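Poly(ADP-ribose) glycohydrolase (Thermomonospora curvata, PDB 3SIG) hydrolyses the ribose-ribose glycosidic bonds of poly(ADP-ribose), releasing ADP-ribose, the product found bound in its macrodomain-type pocket. Local coordinates at residues Arg4-Val12 with Gly103-Gln111; Thr65-Thr73 with Ala264-Phe274. One frame throughout, in Å; residues are numbered along the deposited sequence. Where two conformers were deposited one is given.

Contact 1. Residues Arg4-Val12 with Gly103-Gln111; sequences RRAIAAETV and GFLSGAHAQ. With AR6 ([(2R,3S,4R,5R)-5-(6-aminopurin-9-yl)-3,4-dihydroxy-oxolan-2-yl]methyl [hydroxy-[[(2R,3S,4R,5S)-3,4,5-trihydroxyoxolan-2-yl]methoxy]phosphoryl] hydrogen phosphate), chain B.
The guanidinium of Arg-4 lies flat on the imidazole of His-109, planes 9° apart and centres 4.5 Å from each other. His-109 CB sits over the middle of that guanidinium face, while Arg-4 NH1 comes down near the rim of the imidazole, so the stack is offset. At the guanidinium edge, Arg-4 NE gives a nearly straight hydrogen bond (175°) to Gly-107 O, 2.8 Å away; the donor stands above the carbonyl plane. A bend at chi3 (-62°) swings the guanidinium to where NE meets Gly-107 O and its face meets His-109. An alanine in place of Arg-4 is likely to leave Gly-107 O without this donor and the imidazole without its stacking partner, less restrained in its rotation. Beside this stack the backbones run close, Arg-5 CA and Gly-107 CA being 4.0 Å apart; glycine suits this position, where phi is positive and a CB would collide with the carbonyl O of Ser-106.

The contact sets helix 2-17 against the loop after strand 90-94 of the macrodomain-like fold, the loop that ends at Ala-110, the N-cap of helix 111-118, whose first residue Gln-111 gives its N to ligand O2A at 2.8 Å, on the α-phosphate. Further along the helix, Ala-8 CB packs 3.6 Å from Phe-104 CD2 and also meets Leu-105 CD2; the Val-12 and Leu-105 side chains cross at about a right angle, with CG2 of the valine 3.8 Å from CD2 of the leucine. Tyr-122 meets the Phe-104 ring edge-to-face. A water donates to both Arg-5 O and Leu-105 O, bridging the two backbones beside the apolar patch.

Contact 2. Residues Thr65-Thr73 with Ala264-Phe274; sequences TRIEVTEET and APRHAAFARRF. With AR6 ([(2R,3S,4R,5R)-5-(6-aminopurin-9-yl)-3,4-dihydroxy-oxolan-2-yl]methyl [hydroxy-[[(2R,3S,4R,5S)-3,4,5-trihydroxyoxolan-2-yl]methoxy]phosphoryl] hydrogen phosphate), chain B.
With its CG anti to the backbone N (chi1 172°), His-267 reaches from the helix to the end of strand 66-70, where Glu-71, its CG anti to the carbonyl carbon, lays that methylene over one imidazole face. The CH-pi contact is close: Glu-71 CG is 3.5 Å from the centroid of the His-267 ring, 21° off its normal. The carboxylate continues past the ring, its plane turned away from that of the imidazole, and OE1 comes to the methyl of Ala-264. At the ring edge, near its plane, Thr-70 O lies 3.4 Å from His-267 CD2. A water, also in the ring plane, is hydrogen-bonded to His-267 NE2 and donates to Val-69 O, tying the imidazole to the strand backbone.

Val-69 fills the middle with both methyls. CG1 touches the helix backbone at Ala-271 N and packs 4.0 Å from Phe-270 CB, while CG2 meets Phe-274 CB at 3.6 Å. One strand repeat earlier, Ile-67 CG2 comes obliquely to Phe-274 CD1, 4.0 Å away. Phe-274 also stacks on Phe-255 of the adjoining strand 252-256. At the strand's last residue, Thr-70 OG1 accepts from Glu-72 N in an ST turn and donates to Glu-72 OE1 at 2.7 Å. This turn leads to Thr-73, whose CA lies 3.3 Å from adenine N1; on the other segment, Arg-266 sets a guanidinium face against ligand O3'.

The strand and helix axes run nearly antiparallel, 154° between directions and 8.4 Å apart: the C-terminal helix packs on an outermost strand of the mixed sheet, as in the three-layer α/β/α sandwich of macrodomains, with the ADP-ribose pocket at the strand's C-terminal end.

The centres of contacts 1 and 2 lie about 27 Å apart, and their nearest atoms about 7 Å, without touching; ADP-ribose spans the interval and meets both. Along the chain the segments alternate: 4-12, 65-73, 103-111, 264-274. Contact 2 belongs to the seven-stranded mixed sheet, at strand 66-70, one of its two outermost strands, whereas contact 1 joins the N-terminal helix 2-17 to the loop that follows the inner strand 90-94. Both strands are parallel members of that sheet, so segments 65-73 and 103-111 each bring pocket residues from beyond a strand end. The pocket is thereby assembled from distant parts of the chain, including its C-terminal helix 265-273.

Contact 1. Residues Arg4-Val12 with Gly103-Gln111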
loop_
_atom_site.group_PDB
_atom_site.type_symbol
_atom_site.label_atom_id
_atom_site.label_comp_id
_atom_site.label_asym_id
_atom_site.label_seq_id
_atom_site.Cartn_x
_atom_site.Cartn_y
_atom_site.Cartn_z
ATOM N N ARG A 4 -11.796 5.282 -15.488
ATOM C CA ARG A 4 -11.270 5.324 -14.128
ATOM C C ARG A 4 -11.930 6.425 -13.296
ATOM O O ARG A 4 -12.252 6.204 -12.142
ATOM C CB ARG A 4 -9.747 5.488 -14.115
ATOM C CG ARG A 4 -8.998 4.242 -14.579
ATOM C CD ARG A 4 -7.485 4.375 -14.451
ATOM N NE ARG A 4 -6.924 5.444 -15.266
ATOM C CZ ARG A 4 -6.409 5.283 -16.476
ATOM N NH1 ARG A 4 -6.389 4.081 -17.049
ATOM N NH2 ARG A 4 -5.902 6.337 -17.106
ATOM N N ARG A 5 -12.156 7.596 -13.880
ATOM C CA ARG A 5 -12.813 8.677 -13.162
ATOM C C ARG A 5 -14.238 8.257 -12.777
ATOM O O ARG A 5 -14.700 8.518 -11.654
ATOM C CB ARG A 5 -12.790 9.940 -14.029
ATOM C CG ARG A 5 -13.349 11.168 -13.368
ATOM C CD ARG A 5 -13.341 12.353 -14.339
ATOM N NE ARG A 5 -14.290 13.392 -13.931
ATOM C CZ ARG A 5 -14.784 14.328 -14.742
ATOM N NH1 ARG A 5 -14.425 14.369 -16.020
ATOM N NH2 ARG A 5 -15.645 15.228 -14.278
ATOM N N ALA A 6 -14.965 7.617 -13.698
ATOM C CA ALA A 6 -16.319 7.155 -13.423
ATOM C C ALA A 6 -16.341 6.115 -12.300
ATOM O O ALA A 6 -17.190 6.166 -11.420
ATOM C CB ALA A 6 -16.970 6.589 -14.685
ATOM N N ILE A 7 -15.412 5.174 -12.346
ATOM C CA ILE A 7 -15.315 4.162 -11.307
ATOM C C ILE A 7 -15.014 4.791 -9.939
ATOM O O ILE A 7 -15.660 4.478 -8.937
ATOM C CB ILE A 7 -14.252 3.126 -11.663
ATOM C CG1 ILE A 7 -14.764 2.259 -12.821
ATOM C CG2 ILE A 7 -13.944 2.268 -10.462
ATOM C CD1 ILE A 7 -13.699 1.398 -13.419
ATOM N N ALA A 8 -14.071 5.730 -9.921
ATOM C CA ALA A 8 -13.773 6.448 -8.681
ATOM C C ALA A 8 -14.987 7.145 -8.098
ATOM O O ALA A 8 -15.231 7.044 -6.892
ATOM C CB ALA A 8 -12.685 7.439 -8.903
ATOM N N ALA A 9 -15.768 7.830 -8.923
ATOM C CA ALA A 9 -16.948 8.497 -8.423
ATOM C C ALA A 9 -17.962 7.488 -7.894
ATOM O O ALA A 9 -18.651 7.748 -6.907
ATOM C CB ALA A 9 -17.559 9.373 -9.539
ATOM N N GLU A 10 -18.104 6.369 -8.590
ATOM C CA GLU A 10 -19.033 5.331 -8.136
ATOM C C GLU A 10 -18.596 4.793 -6.759
ATOM O O GLU A 10 -19.420 4.581 -5.874
ATOM C CB GLU A 10 -19.099 4.187 -9.123
ATOM C CG GLU A 10 -20.149 3.138 -8.745
ATOM C CD GLU A 10 -20.203 1.976 -9.709
ATOM O OE1 GLU A 10 -19.239 1.205 -9.793
ATOM O OE2 GLU A 10 -21.238 1.825 -10.380
ATOM N N THR A 11 -17.294 4.613 -6.586
ATOM C CA THR A 11 -16.789 4.135 -5.303
ATOM C C THR A 11 -17.087 5.148 -4.199
ATOM O O THR A 11 -17.542 4.772 -3.116
ATOM C CB THR A 11 -15.317 3.835 -5.406
ATOM O OG1 THR A 11 -15.169 2.692 -6.240
ATOM C CG2 THR A 11 -14.690 3.538 -4.019
ATOM N N VAL A 12 -16.870 6.432 -4.449
ATOM C CA VAL A 12 -17.254 7.416 -3.456
ATOM C C VAL A 12 -18.747 7.368 -3.125
ATOM O O VAL A 12 -19.095 7.485 -1.959
ATOM C CB VAL A 12 -16.842 8.808 -3.914
ATOM C CG1 VAL A 12 -17.545 9.892 -3.055
ATOM C CG2 VAL A 12 -15.331 8.931 -3.842
ATOM N N GLY A 103 -4.420 10.605 -7.124
ATOM C CA GLY A 103 -5.274 11.256 -8.111
ATOM C C GLY A 103 -6.509 10.446 -8.523
ATOM O O GLY A 103 -6.988 10.559 -9.658
ATOM N N PHE A 104 -7.020 9.576 -7.655
ATOM C CA PHE A 104 -7.974 8.612 -8.153
ATOM C C PHE A 104 -9.209 9.267 -8.735
ATOM O O PHE A 104 -9.741 8.779 -9.740
ATOM C CB PHE A 104 -8.298 7.506 -7.134
ATOM C CG PHE A 104 -9.334 7.840 -6.090
ATOM C CD1 PHE A 104 -9.090 8.770 -5.090
ATOM C CD2 PHE A 104 -10.513 7.122 -6.056
ATOM C CE1 PHE A 104 -10.037 9.020 -4.120
ATOM C CE2 PHE A 104 -11.455 7.342 -5.074
ATOM C CZ PHE A 104 -11.218 8.306 -4.108
ATOM N N LEU A 105 -9.694 10.341 -8.109
ATOM C CA LEU A 105 -10.920 10.983 -8.583
ATOM C C LEU A 105 -10.758 11.724 -9.890
ATOM O O LEU A 105 -11.759 11.993 -10.547
ATOM C CB LEU A 105 -11.532 11.855 -7.487
ATOM C CG LEU A 105 -12.230 11.020 -6.402
ATOM C CD1 LEU A 105 -12.336 11.830 -5.096
ATOM C CD2 LEU A 105 -13.573 10.506 -6.838
ATOM N N SER A 106 -9.530 12.025 -10.279
ATOM C CA SER A 106 -9.284 12.583 -11.606
ATOM C C SER A 106 -8.991 11.508 -12.642
ATOM O O SER A 106 -8.649 11.811 -13.787
ATOM C CB SER A 106 -8.065 13.505 -11.537
ATOM O OG SER A 106 -8.257 14.533 -10.585
ATOM N N GLY A 107 -9.061 10.247 -12.233
ATOM C CA GLY A 107 -8.808 9.151 -13.147
ATOM C C GLY A 107 -7.355 8.798 -13.360
ATOM O O GLY A 107 -7.003 8.117 -14.330
ATOM N N ALA A 108 -6.480 9.242 -12.461
ATOM C CA ALA A 108 -5.062 8.886 -12.571
ATOM C C ALA A 108 -4.870 7.385 -12.382
ATOM O O ALA A 108 -5.690 6.718 -11.742
ATOM C CB ALA A 108 -4.217 9.658 -11.562
ATOM N N HIS A 109 -3.785 6.861 -12.931
ATOM C CA HIS A 109 -3.529 5.432 -12.991
ATOM C C HIS A 109 -2.170 5.080 -12.405
ATOM O O HIS A 109 -1.137 5.217 -13.053
ATOM C CB HIS A 109 -3.547 5.012 -14.455
ATOM C CG HIS A 109 -3.446 3.535 -14.684
ATOM N ND1 HIS A 109 -3.973 2.596 -13.826
ATOM C CD2 HIS A 109 -2.917 2.838 -15.723
ATOM C CE1 HIS A 109 -3.758 1.384 -14.311
ATOM N NE2 HIS A 109 -3.128 1.505 -15.466
ATOM N N ALA A 110 -2.187 4.643 -11.159
ATOM C CA ALA A 110 -1.037 4.115 -10.444
ATOM C C ALA A 110 -1.582 3.231 -9.322
ATOM O O ALA A 110 -2.795 3.025 -9.222
ATOM C CB ALA A 110 -0.153 5.252 -9.926
ATOM N N GLN A 111 -0.705 2.681 -8.506
ATOM C CA GLN A 111 -1.130 1.668 -7.546
ATOM C C GLN A 111 -2.103 2.195 -6.502
ATOM O O GLN A 111 -3.145 1.581 -6.231
ATOM C CB GLN A 111 0.080 0.998 -6.880
ATOM C CG GLN A 111 -0.235 -0.195 -6.012
ATOM C CD GLN A 111 -0.033 0.083 -4.536
ATOM O OE1 GLN A 111 -0.054 1.239 -4.075
ATOM N NE2 GLN A 111 0.141 -0.974 -3.771
HETATM N N1 AR6 B . -0.005 -3.709 -8.149
HETATM C C2 AR6 B . 1.278 -4.038 -8.043
HETATM N N3 AR6 B . 2.325 -3.361 -8.596
HETATM C C4 AR6 B . 1.951 -2.256 -9.281
HETATM C C5 AR6 B . 0.576 -1.852 -9.420
HETATM C C6 AR6 B . -0.362 -2.640 -8.806
HETATM N N6 AR6 B . -1.715 -2.317 -8.922
HETATM N N7 AR6 B . 0.597 -0.634 -10.187
HETATM C C8 AR6 B . 1.833 -0.403 -10.483
HETATM N N9 AR6 B . 2.711 -1.321 -9.987
HETATM P PA AR6 B . 3.506 3.400 -8.369
HETATM P PB AR6 B . 5.202 5.029 -6.539
HETATM C "C1'" AR6 B . 4.166 -1.425 -10.052
HETATM O O1A AR6 B . 4.081 4.146 -9.519
HETATM O O1B AR6 B . 5.432 4.767 -5.063
HETATM C C1D AR6 B . 0.488 7.517 -7.111
HETATM O O1D AR6 B . -0.087 8.534 -7.883
HETATM C "C2'" AR6 B . 4.779 -0.753 -11.262
HETATM O "O2'" AR6 B . 5.898 -1.475 -11.693
HETATM O O2A AR6 B . 2.007 3.386 -8.211
HETATM O O2B AR6 B . 6.383 5.034 -7.449
HETATM C C2D AR6 B . 0.452 7.954 -5.699
HETATM O O2D AR6 B . -0.745 8.465 -5.224
HETATM C "C3'" AR6 B . 5.202 0.559 -10.708
HETATM O "O3'" AR6 B . 6.302 1.090 -11.371
HETATM O O3A AR6 B . 4.197 3.889 -7.022
HETATM C C3D AR6 B . 1.739 8.627 -5.477
HETATM O O3D AR6 B . 1.488 9.965 -5.819
HETATM C "C4'" AR6 B . 5.523 0.282 -9.268
HETATM O "O4'" AR6 B . 4.797 -0.877 -8.923
HETATM C C4D AR6 B . 2.639 7.933 -6.437
HETATM O O4D AR6 B . 1.846 7.374 -7.474
HETATM C "C5'" AR6 B . 5.229 1.413 -8.292
HETATM O "O5'" AR6 B . 3.879 1.833 -8.408
HETATM C C5D AR6 B . 3.506 6.851 -5.794
HETATM O O5D AR6 B . 4.418 6.380 -6.768
HETATM O O HOH W 1 -14.330 11.030 -10.300
#

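Contact 2. Residues Thr65-Thr73 with Ala264-Phe274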
loop_
_atom_site.group_PDB
_atom_site.type_symbol
_atom_site.label_atom_id
_atom_site.label_comp_id
_atom_site.label_asym_id
_atom_site.label_seq_id
_atom_site.Cartn_x
_atom_site.Cartn_y
_atom_site.Cartn_z
ATOM N N THR A 65 10.301 -17.959 6.450
ATOM C CA THR A 65 9.312 -17.154 5.720
ATOM C C THR A 65 9.177 -17.615 4.268
ATOM O O THR A 65 10.181 -17.825 3.587
ATOM C CB THR A 65 9.764 -15.691 5.715
ATOM O OG1 THR A 65 10.020 -15.269 7.062
ATOM C CG2 THR A 65 8.738 -14.780 5.054
ATOM N N ARG A 66 7.941 -17.766 3.799
ATOM C CA ARG A 66 7.646 -18.011 2.387
ATOM C C ARG A 66 7.698 -16.686 1.620
ATOM O O ARG A 66 6.875 -15.790 1.878
ATOM C CB ARG A 66 6.248 -18.621 2.274
ATOM C CG ARG A 66 5.823 -19.064 0.879
ATOM C CD ARG A 66 4.333 -19.404 0.843
ATOM N NE ARG A 66 3.983 -20.510 1.736
ATOM C CZ ARG A 66 3.835 -21.772 1.344
ATOM N NH1 ARG A 66 4.006 -22.104 0.070
ATOM N NH2 ARG A 66 3.514 -22.708 2.228
ATOM N N ILE A 67 8.650 -16.542 0.694
ATOM C CA ILE A 67 8.804 -15.309 -0.075
ATOM C C ILE A 67 8.505 -15.622 -1.531
ATOM O O ILE A 67 9.110 -16.532 -2.119
ATOM C CB ILE A 67 10.193 -14.675 0.103
ATOM C CG1 ILE A 67 10.410 -14.302 1.568
ATOM C CG2 ILE A 67 10.331 -13.436 -0.777
ATOM C CD1 ILE A 67 11.745 -13.643 1.862
ATOM N N GLU A 68 7.549 -14.913 -2.122
ATOM C CA GLU A 68 7.163 -15.109 -3.526
ATOM C C GLU A 68 7.319 -13.768 -4.239
ATOM O O GLU A 68 7.008 -12.729 -3.661
ATOM C CB GLU A 68 5.676 -15.533 -3.672
ATOM C CG GLU A 68 5.244 -16.871 -3.025
ATOM C CD GLU A 68 3.751 -17.172 -3.215
ATOM O OE1 GLU A 68 2.901 -16.332 -2.848
ATOM O OE2 GLU A 68 3.419 -18.266 -3.730
ATOM N N VAL A 69 7.752 -13.795 -5.488
ATOM C CA VAL A 69 7.659 -12.651 -6.381
ATOM C C VAL A 69 6.679 -13.056 -7.452
ATOM O O VAL A 69 6.858 -14.109 -8.083
ATOM C CB VAL A 69 9.004 -12.282 -7.017
ATOM C CG1 VAL A 69 8.825 -11.100 -7.957
ATOM C CG2 VAL A 69 10.006 -11.945 -5.935
ATOM N N THR A 70 5.648 -12.244 -7.679
ATOM C CA THR A 70 4.635 -12.556 -8.680
ATOM C C THR A 70 4.363 -11.330 -9.519
ATOM O O THR A 70 4.795 -10.220 -9.153
ATOM C CB THR A 70 3.316 -13.038 -8.067
ATOM O OG1 THR A 70 2.661 -11.917 -7.452
ATOM C CG2 THR A 70 3.548 -14.118 -7.049
ATOM N N GLU A 71 3.657 -11.537 -10.627
ATOM C CA GLU A 71 3.207 -10.415 -11.465
ATOM C C GLU A 71 1.789 -9.955 -11.127
ATOM O O GLU A 71 1.163 -9.219 -11.909
ATOM C CB GLU A 71 3.317 -10.745 -12.959
ATOM C CG GLU A 71 4.792 -10.796 -13.441
ATOM C CD GLU A 71 4.963 -10.741 -14.960
ATOM O OE1 GLU A 71 5.239 -9.646 -15.538
ATOM O OE2 GLU A 71 4.846 -11.827 -15.561
ATOM N N GLU A 72 1.303 -10.375 -9.968
ATOM C CA GLU A 72 0.008 -9.962 -9.488
ATOM C C GLU A 72 -0.018 -8.497 -9.171
ATOM O O GLU A 72 0.967 -7.902 -8.756
ATOM C CB GLU A 72 -0.347 -10.714 -8.202
ATOM C CG GLU A 72 -0.588 -12.194 -8.399
ATOM C CD GLU A 72 -0.621 -12.953 -7.105
ATOM O OE1 GLU A 72 0.377 -12.910 -6.371
ATOM O OE2 GLU A 72 -1.652 -13.591 -6.827
ATOM N N THR A 73 -1.195 -7.910 -9.290
ATOM C CA THR A 73 -1.453 -6.637 -8.652
ATOM C C THR A 73 -1.450 -6.835 -7.133
ATOM O O THR A 73 -1.625 -7.947 -6.610
ATOM C CB THR A 73 -2.825 -6.069 -9.024
ATOM O OG1 THR A 73 -3.819 -6.993 -8.568
ATOM C CG2 THR A 73 -2.966 -5.881 -10.520
ATOM N N ALA A 264 8.838 -5.258 -18.197
ATOM C CA ALA A 264 8.446 -5.292 -16.781
ATOM C C ALA A 264 9.641 -5.140 -15.840
ATOM O O ALA A 264 9.874 -5.988 -14.966
ATOM C CB ALA A 264 7.665 -6.582 -16.467
ATOM N N PRO A 265 10.421 -4.056 -15.972
ATOM C CA PRO A 265 11.706 -3.937 -15.277
ATOM C C PRO A 265 11.586 -3.947 -13.746
ATOM O O PRO A 265 12.476 -4.410 -13.028
ATOM C CB PRO A 265 12.252 -2.587 -15.775
ATOM C CG PRO A 265 11.071 -1.887 -16.301
ATOM C CD PRO A 265 10.179 -2.915 -16.869
ATOM N N ARG A 266 10.487 -3.436 -13.204
ATOM C CA ARG A 266 10.319 -3.458 -11.759
ATOM C C ARG A 266 10.179 -4.899 -11.295
ATOM O O ARG A 266 10.727 -5.279 -10.234
ATOM C CB ARG A 266 9.100 -2.624 -11.311
ATOM C CG ARG A 266 9.398 -1.143 -11.043
ATOM C CD ARG A 266 9.815 -0.312 -12.215
ATOM N NE ARG A 266 8.867 -0.277 -13.329
ATOM C CZ ARG A 266 8.445 0.822 -13.947
ATOM N NH1 ARG A 266 8.774 2.021 -13.504
ATOM N NH2 ARG A 266 7.651 0.722 -15.008
ATOM N N HIS A 267 9.421 -5.693 -12.038
ATOM C CA HIS A 267 9.222 -7.075 -11.692
ATOM C C HIS A 267 10.529 -7.818 -11.833
ATOM O O HIS A 267 10.886 -8.616 -10.964
ATOM C CB HIS A 267 8.125 -7.717 -12.543
ATOM C CG HIS A 267 8.022 -9.194 -12.340
ATOM N ND1 HIS A 267 8.767 -10.090 -13.079
ATOM C CD2 HIS A 267 7.317 -9.935 -11.450
ATOM C CE1 HIS A 267 8.521 -11.316 -12.656
ATOM N NE2 HIS A 267 7.642 -11.251 -11.673
ATOM N N ALA A 268 11.251 -7.558 -12.905
ATOM C CA ALA A 268 12.520 -8.237 -13.124
ATOM C C ALA A 268 13.512 -8.004 -11.988
ATOM O O ALA A 268 14.222 -8.916 -11.589
ATOM C CB ALA A 268 13.113 -7.805 -14.449
ATOM N N ALA A 269 13.579 -6.792 -11.448
ATOM C CA ALA A 269 14.523 -6.487 -10.375
ATOM C C ALA A 269 14.185 -7.276 -9.119
ATOM O O ALA A 269 15.076 -7.791 -8.447
ATOM C CB ALA A 269 14.514 -5.001 -10.064
ATOM N N PHE A 270 12.904 -7.388 -8.810
ATOM C CA PHE A 270 12.496 -8.159 -7.645
ATOM C C PHE A 270 12.686 -9.658 -7.867
ATOM O O PHE A 270 13.167 -10.359 -6.964
ATOM C CB PHE A 270 11.057 -7.828 -7.226
ATOM C CG PHE A 270 10.969 -6.573 -6.403
ATOM C CD1 PHE A 270 10.852 -6.633 -5.021
ATOM C CD2 PHE A 270 11.072 -5.326 -7.000
ATOM C CE1 PHE A 270 10.813 -5.456 -4.278
ATOM C CE2 PHE A 270 11.061 -4.175 -6.246
ATOM C CZ PHE A 270 10.921 -4.245 -4.889
ATOM N N ALA A 271 12.391 -10.145 -9.074
ATOM C CA ALA A 271 12.581 -11.561 -9.399
ATOM C C ALA A 271 14.041 -11.937 -9.259
ATOM O O ALA A 271 14.370 -13.004 -8.751
ATOM C CB ALA A 271 12.083 -11.873 -10.817
ATOM N N ARG A 272 14.929 -11.058 -9.693
ATOM C CA ARG A 272 16.357 -11.329 -9.592
ATOM C C ARG A 272 16.799 -11.416 -8.146
ATOM O O ARG A 272 17.591 -12.267 -7.760
ATOM C CB ARG A 272 17.165 -10.248 -10.300
ATOM C CG ARG A 272 17.114 -10.386 -11.820
ATOM C CD ARG A 272 18.172 -9.537 -12.509
ATOM N NE ARG A 272 17.924 -8.109 -12.359
ATOM C CZ ARG A 272 17.077 -7.411 -13.113
ATOM N NH1 ARG A 272 16.388 -8.005 -14.080
ATOM N NH2 ARG A 272 16.923 -6.119 -12.904
ATOM N N ARG A 273 16.301 -10.516 -7.318
ATOM C CA ARG A 273 16.807 -10.457 -5.956
ATOM C C ARG A 273 16.219 -11.560 -5.080
ATOM O O ARG A 273 16.936 -12.081 -4.215
ATOM C CB ARG A 273 16.519 -9.081 -5.337
ATOM C CG ARG A 273 17.054 -8.882 -3.904
ATOM C CD ARG A 273 18.572 -9.059 -3.908
ATOM N NE ARG A 273 19.219 -9.096 -2.594
ATOM C CZ ARG A 273 19.343 -10.187 -1.844
ATOM N NH1 ARG A 273 18.803 -11.331 -2.227
ATOM N NH2 ARG A 273 19.971 -10.122 -0.676
ATOM N N PHE A 274 14.966 -11.928 -5.297
ATOM C CA PHE A 274 14.267 -12.864 -4.421
ATOM C C PHE A 274 13.949 -14.195 -5.090
ATOM O O PHE A 274 13.458 -15.105 -4.416
ATOM C CB PHE A 274 12.975 -12.241 -3.906
ATOM C CG PHE A 274 13.190 -11.068 -2.986
ATOM C CD1 PHE A 274 13.547 -11.276 -1.655
ATOM C CD2 PHE A 274 13.040 -9.770 -3.436
ATOM C CE1 PHE A 274 13.737 -10.213 -0.806
ATOM C CE2 PHE A 274 13.246 -8.699 -2.608
ATOM C CZ PHE A 274 13.597 -8.904 -1.290
HETATM N N1 AR6 B . -0.005 -3.709 -8.149
HETATM C C2 AR6 B . 1.278 -4.038 -8.043
HETATM N N3 AR6 B . 2.325 -3.361 -8.596
HETATM C C4 AR6 B . 1.951 -2.256 -9.281
HETATM C C5 AR6 B . 0.576 -1.852 -9.420
HETATM C C6 AR6 B . -0.362 -2.640 -8.806
HETATM N N6 AR6 B . -1.715 -2.317 -8.922
HETATM N N7 AR6 B . 0.597 -0.634 -10.187
HETATM C C8 AR6 B . 1.833 -0.403 -10.483
HETATM N N9 AR6 B . 2.711 -1.321 -9.987
HETATM P PA AR6 B . 3.506 3.400 -8.369
HETATM P PB AR6 B . 5.202 5.029 -6.539
HETATM C "C1'" AR6 B . 4.166 -1.425 -10.052
HETATM O O1A AR6 B . 4.081 4.146 -9.519
HETATM O O1B AR6 B . 5.432 4.767 -5.063
HETATM C C1D AR6 B . 0.488 7.517 -7.111
HETATM O O1D AR6 B . -0.087 8.534 -7.883
HETATM C "C2'" AR6 B . 4.779 -0.753 -11.262
HETATM O "O2'" AR6 B . 5.898 -1.475 -11.693
HETATM O O2A AR6 B . 2.007 3.386 -8.211
HETATM O O2B AR6 B . 6.383 5.034 -7.449
HETATM C C2D AR6 B . 0.452 7.954 -5.699
HETATM O O2D AR6 B . -0.745 8.465 -5.224
HETATM C "C3'" AR6 B . 5.202 0.559 -10.708
HETATM O "O3'" AR6 B . 6.302 1.090 -11.371
HETATM O O3A AR6 B . 4.197 3.889 -7.022
HETATM C C3D AR6 B . 1.739 8.627 -5.477
HETATM O O3D AR6 B . 1.488 9.965 -5.819
HETATM C "C4'" AR6 B . 5.523 0.282 -9.268
HETATM O "O4'" AR6 B . 4.797 -0.877 -8.923
HETATM C C4D AR6 B . 2.639 7.933 -6.437
HETATM O O4D AR6 B . 1.846 7.374 -7.474
HETATM C "C5'" AR6 B . 5.229 1.413 -8.292
HETATM O "O5'" AR6 B . 3.879 1.833 -8.408
HETATM C C5D AR6 B . 3.506 6.851 -5.794
HETATM O O5D AR6 B . 4.418 6.380 -6.768
HETATM O O HOH W 2 7.093 -13.878 -10.831
#